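Local coordinates for GrgF (Penicillium sp. sh18, PDB 6LZH), which acts as a polyketide transferase in the biosynthesis of gregatin A, a fungal chain-fused polyketide with an alkylated furanone core, at residues P33-S38 against I61-Y66; A133-A138 against N282-F287. All blocks are in the same frame, centred on the assembly; numbering follows the deposited sequence.

Both contacts are buried and both reach the same mixed sheet, so the difference between them is of role rather than depth. Contact 1 lies within the sheet, where strands 32-38 and 62-66 run parallel and are joined by four backbone hydrogen bonds. Contact 2 stands on the sheet: strand 133-137 meets helix 277-292 with no hydrogen bond across, and the 238 Å² buried there compares with 549 Å² in contact 1. Helix 49-58 touches residues of both. Their centres are about 12 Å apart, and they meet directly where Ile61 CD1 of contact 1 packs on Leu285 CD1 of contact 2 at 3.7 Å.

Contact 1 of 2, residues P33-S38 against I61-Y66; sequences PALIMS and ITCLLY
Ile36 meets the ring of Tyr66 at a slant, its CG2 methyl 3.7 Å from ring atom CE2, while Leu64 CG lies in the plane of the ring at its edge, and the Phe13 ring meets it edge-to-face. One ring face carries a water, whose oxygen stands 3.2 Å above the plane over the ring centre. Tyr66 CG sits between the backbone N and the carbonyl carbon (chi1 69°), which turns the ring back toward the strand of Ile36. The same water donates to Met37 O and Tyr66 O, bridging the two chains where their direct pairing ends: Met37 O is 4.1 Å from Tyr66 N, and that buried N-H has no partner in the model.

Before that point the pairing is regular and parallel, with strand axes at 16°. Thr62 N bonds to Pro33 O at 3.1 Å, and Leu35 N in turn donates to Thr62 O. Leu35 O then accepts from Leu64 N at 2.8 Å. The straightest bond, from Met37 N to Leu64 O, measures 2.8 Å with 171° at the hydrogen. A second water accepts from Thr62 OG1 and donates to Pro33 O; OG1 is also bonded to Ala28 N.

On the face of Leu35 and Met37 the contacts are mostly apolar. Ile61 CG2 lies 3.7 Å from Leu35 CB, Cys63 SG is beside the same CB, and the Leu65 CD1 methyl reaches back to Met37, nearest its carbonyl O and then its CB.

This face lies under helix 49-58, the crossover helix of the beta-alpha-beta unit, with Phe56 on Leu35 and Cys63. Ala34, Ile36 and Thr62, on the other side, touch helix 84-99, as does the Tyr66 side chain. Strand 108-114 continues the sheet beyond strand 32-38, bonding to Ala34, Ile36 and Ser38.

Contact 2 of 2, residues A133-A138 against N282-F287; sequences AAIAVA and NRQLDF
Ala133 places its CB 4.1 Å from CE2 of the Phe287 ring, the first of three approaches to that ring, all of them oblique. Ala134 turns its methyl away from the helix and contributes its backbone instead: the carbonyl O comes 3.8 Å from the same ring carbon, CE2. Ile135 carries most of the strand's share, dividing its branches between two helix residues. Its CG1 runs past the ring in the opposite direction to the Phe287 side chain, 3.9 Å from CD2. The CD1 methyl beyond it reaches Gln284 CB, also at 3.9 Å, because CG1 lies anti to the carbonyl carbon (chi1 -59°) and the chain extends from there. The other branch, CG2, rests 4.0 Å from Gln284 OE1. Replacing Ile135 with alanine is likely to open a gap between the Phe287 ring and Gln284 CB, leaving the ring freer to turn. At Val137, CG2 meets Gln284 NE2 at 4.0 Å, the two side chains crossing at about a right angle. The amide is held from its other end, where OE1 is hydrogen-bonded to Trp112 NE1 on the neighbouring strand.

The axes of strand segment 133-137 and helix segment 282-287 approach to 10.1 Å, at 158°. This is a helix packed against one face of the sheet, nearly antiparallel to its parallel strands, as in alpha/beta hydrolase folds: helix 277-292, the last of the chain, also touches strand 232-237 through Gln284 and Phe287. The strand leads toward the probable Cys-His-Asp catalytic triad, with the Val137 side chain about 7 Å from those of Cys115 and His269.

Contact 1 of 2, residues P33-S38 against I61-Y66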
loop_
_atom_site.group_PDB
_atom_site.type_symbol
_atom_site.label_atom_id
_atom_site.label_comp_id
_atom_site.label_asym_id
_atom_site.label_seq_id
_atom_site.Cartn_x
_atom_site.Cartn_y
_atom_site.Cartn_z
ATOM N N PRO A 33 -15.025 14.767 -24.244
ATOM C CA PRO A 33 -13.997 14.321 -23.294
ATOM C C PRO A 33 -14.301 14.782 -21.875
ATOM O O PRO A 33 -15.133 15.663 -21.633
ATOM C CB PRO A 33 -12.718 14.965 -23.835
ATOM C CG PRO A 33 -13.218 16.244 -24.525
ATOM C CD PRO A 33 -14.579 15.896 -25.089
ATOM N N ALA A 34 -13.618 14.146 -20.919
ATOM C CA ALA A 34 -13.792 14.464 -19.504
ATOM C C ALA A 34 -12.463 14.337 -18.766
ATOM O O ALA A 34 -11.517 13.686 -19.237
ATOM C CB ALA A 34 -14.837 13.566 -18.835
ATOM N N LEU A 35 -12.423 14.951 -17.580
ATOM C CA LEU A 35 -11.205 15.076 -16.787
ATOM C C LEU A 35 -11.555 15.029 -15.307
ATOM O O LEU A 35 -12.439 15.767 -14.847
ATOM C CB LEU A 35 -10.479 16.384 -17.105
ATOM C CG LEU A 35 -9.056 16.541 -16.582
ATOM C CD1 LEU A 35 -8.124 15.600 -17.311
ATOM C CD2 LEU A 35 -8.599 17.991 -16.766
ATOM N N ILE A 36 -10.857 14.162 -14.575
ATOM C CA ILE A 36 -10.964 14.051 -13.124
ATOM C C ILE A 36 -9.708 14.670 -12.522
ATOM O O ILE A 36 -8.592 14.192 -12.777
ATOM C CB ILE A 36 -11.127 12.590 -12.677
ATOM C CG1 ILE A 36 -12.341 11.949 -13.357
ATOM C CG2 ILE A 36 -11.224 12.515 -11.153
ATOM C CD1 ILE A 36 -12.484 10.465 -13.061
ATOM N N MET A 37 -9.887 15.718 -11.715
ATOM C CA MET A 37 -8.786 16.542 -11.217
ATOM C C MET A 37 -8.547 16.291 -9.732
ATOM O O MET A 37 -9.494 16.296 -8.935
ATOM C CB MET A 37 -9.079 18.026 -11.466
ATOM C CG MET A 37 -9.213 18.344 -12.965
ATOM S SD MET A 37 -9.785 20.028 -13.273
ATOM C CE MET A 37 -8.370 21.007 -12.723
ATOM N N SER A 38 -7.281 16.092 -9.359
ATOM C CA SER A 38 -6.897 15.751 -7.995
ATOM C C SER A 38 -6.024 16.864 -7.430
ATOM O O SER A 38 -5.064 17.296 -8.097
ATOM C CB SER A 38 -6.116 14.416 -7.945
ATOM O OG SER A 38 -6.916 13.308 -8.302
ATOM N N ILE A 61 -14.277 20.230 -22.201
ATOM C CA ILE A 61 -13.959 19.078 -21.362
ATOM C C ILE A 61 -14.781 19.144 -20.082
ATOM O O ILE A 61 -14.668 20.111 -19.318
ATOM C CB ILE A 61 -12.462 19.014 -21.023
ATOM C CG1 ILE A 61 -11.630 18.885 -22.295
ATOM C CG2 ILE A 61 -12.206 17.852 -20.051
ATOM C CD1 ILE A 61 -10.196 19.365 -22.114
ATOM N N THR A 62 -15.568 18.093 -19.823
ATOM C CA THR A 62 -16.317 17.993 -18.571
ATOM C C THR A 62 -15.386 17.600 -17.431
ATOM O O THR A 62 -14.723 16.559 -17.490
ATOM C CB THR A 62 -17.461 16.980 -18.702
ATOM O OG1 THR A 62 -18.432 17.470 -19.633
ATOM C CG2 THR A 62 -18.162 16.788 -17.373
ATOM N N CYS A 63 -15.343 18.417 -16.378
ATOM C CA CYS A 63 -14.396 18.206 -15.292
ATOM C C CYS A 63 -15.100 17.802 -14.001
ATOM O O CYS A 63 -16.159 18.339 -13.651
ATOM C CB CYS A 63 -13.551 19.474 -15.053
ATOM S SG CYS A 63 -12.535 19.907 -16.495
ATOM N N LEU A 64 -14.506 16.819 -13.323
ATOM C CA LEU A 64 -14.889 16.384 -11.983
ATOM C C LEU A 64 -13.769 16.780 -11.027
ATOM O O LEU A 64 -12.610 16.387 -11.216
ATOM C CB LEU A 64 -15.112 14.865 -11.924
ATOM C CG LEU A 64 -15.353 14.301 -10.512
ATOM C CD1 LEU A 64 -16.665 14.851 -9.868
ATOM C CD2 LEU A 64 -15.344 12.782 -10.519
ATOM N N LEU A 65 -14.103 17.576 -10.020
ATOM C CA LEU A 65 -13.137 18.028 -9.027
ATOM C C LEU A 65 -13.689 17.644 -7.667
ATOM O O LEU A 65 -14.757 18.125 -7.285
ATOM C CB LEU A 65 -12.949 19.549 -9.146
ATOM C CG LEU A 65 -12.059 20.301 -8.186
ATOM C CD1 LEU A 65 -10.725 19.606 -8.116
ATOM C CD2 LEU A 65 -11.911 21.776 -8.637
ATOM N N TYR A 66 -12.991 16.779 -6.935
ATOM C CA TYR A 66 -13.581 16.277 -5.702
ATOM C C TYR A 66 -12.599 16.277 -4.540
ATOM O O TYR A 66 -11.381 16.330 -4.724
ATOM C CB TYR A 66 -14.180 14.889 -5.907
ATOM C CG TYR A 66 -13.249 13.721 -6.143
ATOM C CD1 TYR A 66 -12.576 13.114 -5.084
ATOM C CD2 TYR A 66 -13.118 13.167 -7.407
ATOM C CE1 TYR A 66 -11.769 12.026 -5.283
ATOM C CE2 TYR A 66 -12.311 12.054 -7.628
ATOM C CZ TYR A 66 -11.638 11.486 -6.557
ATOM O OH TYR A 66 -10.834 10.382 -6.750
HETATM O O HOH W 1 -17.773 16.214 -21.913
HETATM O O HOH W 2 -9.941 14.585 -6.601
#

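Contact 2 of 2, residues A133-A138 against N282-F287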
loop_
_atom_site.group_PDB
_atom_site.type_symbol
_atom_site.label_atom_id
_atom_site.label_comp_id
_atom_site.label_asym_id
_atom_site.label_seq_id
_atom_site.Cartn_x
_atom_site.Cartn_y
_atom_site.Cartn_z
ATOM N N ALA A 133 -5.873 9.076 -20.833
ATOM C CA ALA A 133 -4.697 9.944 -20.777
ATOM C C ALA A 133 -4.556 10.448 -19.350
ATOM O O ALA A 133 -5.533 10.506 -18.607
ATOM C CB ALA A 133 -4.812 11.127 -21.759
ATOM N N ALA A 134 -3.328 10.820 -18.977
ATOM C CA ALA A 134 -3.056 11.287 -17.626
ATOM C C ALA A 134 -2.086 12.455 -17.685
ATOM O O ALA A 134 -1.123 12.415 -18.455
ATOM C CB ALA A 134 -2.467 10.174 -16.743
ATOM N N ILE A 135 -2.338 13.486 -16.865
ATOM C CA ILE A 135 -1.452 14.646 -16.745
ATOM C C ILE A 135 -1.077 14.833 -15.282
ATOM O O ILE A 135 -1.961 14.945 -14.419
ATOM C CB ILE A 135 -2.112 15.931 -17.279
ATOM C CG1 ILE A 135 -2.493 15.777 -18.763
ATOM C CG2 ILE A 135 -1.166 17.137 -17.029
ATOM C CD1 ILE A 135 -3.432 16.923 -19.270
ATOM N N ALA A 136 0.229 14.896 -15.004
ATOM C CA ALA A 136 0.736 15.171 -13.663
ATOM C C ALA A 136 1.455 16.515 -13.670
ATOM O O ALA A 136 2.414 16.709 -14.424
ATOM C CB ALA A 136 1.675 14.054 -13.187
ATOM N N VAL A 137 0.987 17.442 -12.845
ATOM C CA VAL A 137 1.581 18.769 -12.727
ATOM C C VAL A 137 2.334 18.859 -11.411
ATOM O O VAL A 137 1.737 18.704 -10.337
ATOM C CB VAL A 137 0.516 19.871 -12.815
ATOM C CG1 VAL A 137 1.182 21.212 -12.655
ATOM C CG2 VAL A 137 -0.272 19.768 -14.129
ATOM N N ALA A 138 3.648 19.152 -11.496
ATOM C CA ALA A 138 4.557 19.229 -10.368
ATOM C C ALA A 138 4.314 18.103 -9.356
ATOM O O ALA A 138 4.103 18.386 -8.167
ATOM C CB ALA A 138 4.450 20.600 -9.704
ATOM N N ASN A 282 -3.081 25.468 -22.770
ATOM C CA ASN A 282 -3.210 25.136 -24.195
ATOM C C ASN A 282 -2.340 23.948 -24.564
ATOM O O ASN A 282 -2.742 23.096 -25.370
ATOM C CB ASN A 282 -2.834 26.328 -25.060
ATOM C CG ASN A 282 -4.016 27.203 -25.347
ATOM O OD1 ASN A 282 -5.131 26.701 -25.480
ATOM N ND2 ASN A 282 -3.796 28.517 -25.422
ATOM N N ARG A 283 -1.140 23.888 -23.988
ATOM C CA ARG A 283 -0.238 22.761 -24.221
ATOM C C ARG A 283 -0.856 21.455 -23.730
ATOM O O ARG A 283 -0.864 20.449 -24.452
ATOM C CB ARG A 283 1.102 23.043 -23.539
ATOM C CG ARG A 283 2.052 21.841 -23.422
ATOM C CD ARG A 283 2.611 21.397 -24.785
ATOM N NE ARG A 283 3.599 20.339 -24.607
ATOM C CZ ARG A 283 4.851 20.568 -24.225
ATOM N NH1 ARG A 283 5.254 21.810 -24.010
ATOM N NH2 ARG A 283 5.697 19.555 -24.063
ATOM N N GLN A 284 -1.411 21.463 -22.510
ATOM C CA GLN A 284 -2.065 20.278 -21.960
ATOM C C GLN A 284 -3.316 19.926 -22.750
ATOM O O GLN A 284 -3.606 18.751 -22.973
ATOM C CB GLN A 284 -2.423 20.504 -20.489
ATOM C CG GLN A 284 -1.198 20.599 -19.582
ATOM C CD GLN A 284 -1.530 21.095 -18.184
ATOM O OE1 GLN A 284 -2.601 20.818 -17.653
ATOM N NE2 GLN A 284 -0.601 21.842 -17.582
ATOM N N LEU A 285 -4.073 20.938 -23.168
ATOM C CA LEU A 285 -5.227 20.698 -24.025
ATOM C C LEU A 285 -4.811 20.049 -25.348
ATOM O O LEU A 285 -5.486 19.137 -25.844
ATOM C CB LEU A 285 -5.953 22.023 -24.263
ATOM C CG LEU A 285 -7.085 21.942 -25.281
ATOM C CD1 LEU A 285 -8.239 21.185 -24.650
ATOM C CD2 LEU A 285 -7.499 23.355 -25.693
ATOM N N ASP A 286 -3.698 20.497 -25.927
ATOM C CA ASP A 286 -3.218 19.896 -27.169
ATOM C C ASP A 286 -2.821 18.436 -26.954
ATOM O O ASP A 286 -3.126 17.568 -27.781
ATOM C CB ASP A 286 -2.029 20.701 -27.709
ATOM C CG ASP A 286 -1.652 20.296 -29.118
ATOM O OD1 ASP A 286 -2.444 20.585 -30.036
ATOM O OD2 ASP A 286 -0.584 19.661 -29.310
ATOM N N PHE A 287 -2.141 18.154 -25.840
ATOM C CA PHE A 287 -1.833 16.775 -25.469
ATOM C C PHE A 287 -3.098 15.930 -25.416
ATOM O O PHE A 287 -3.164 14.851 -26.007
ATOM C CB PHE A 287 -1.114 16.763 -24.121
ATOM C CG PHE A 287 -0.959 15.394 -23.524
ATOM C CD1 PHE A 287 0.051 14.548 -23.948
ATOM C CD2 PHE A 287 -1.819 14.953 -22.527
ATOM C CE1 PHE A 287 0.203 13.272 -23.382
ATOM C CE2 PHE A 287 -1.664 13.670 -21.959
ATOM C CZ PHE A 287 -0.672 12.847 -22.390
#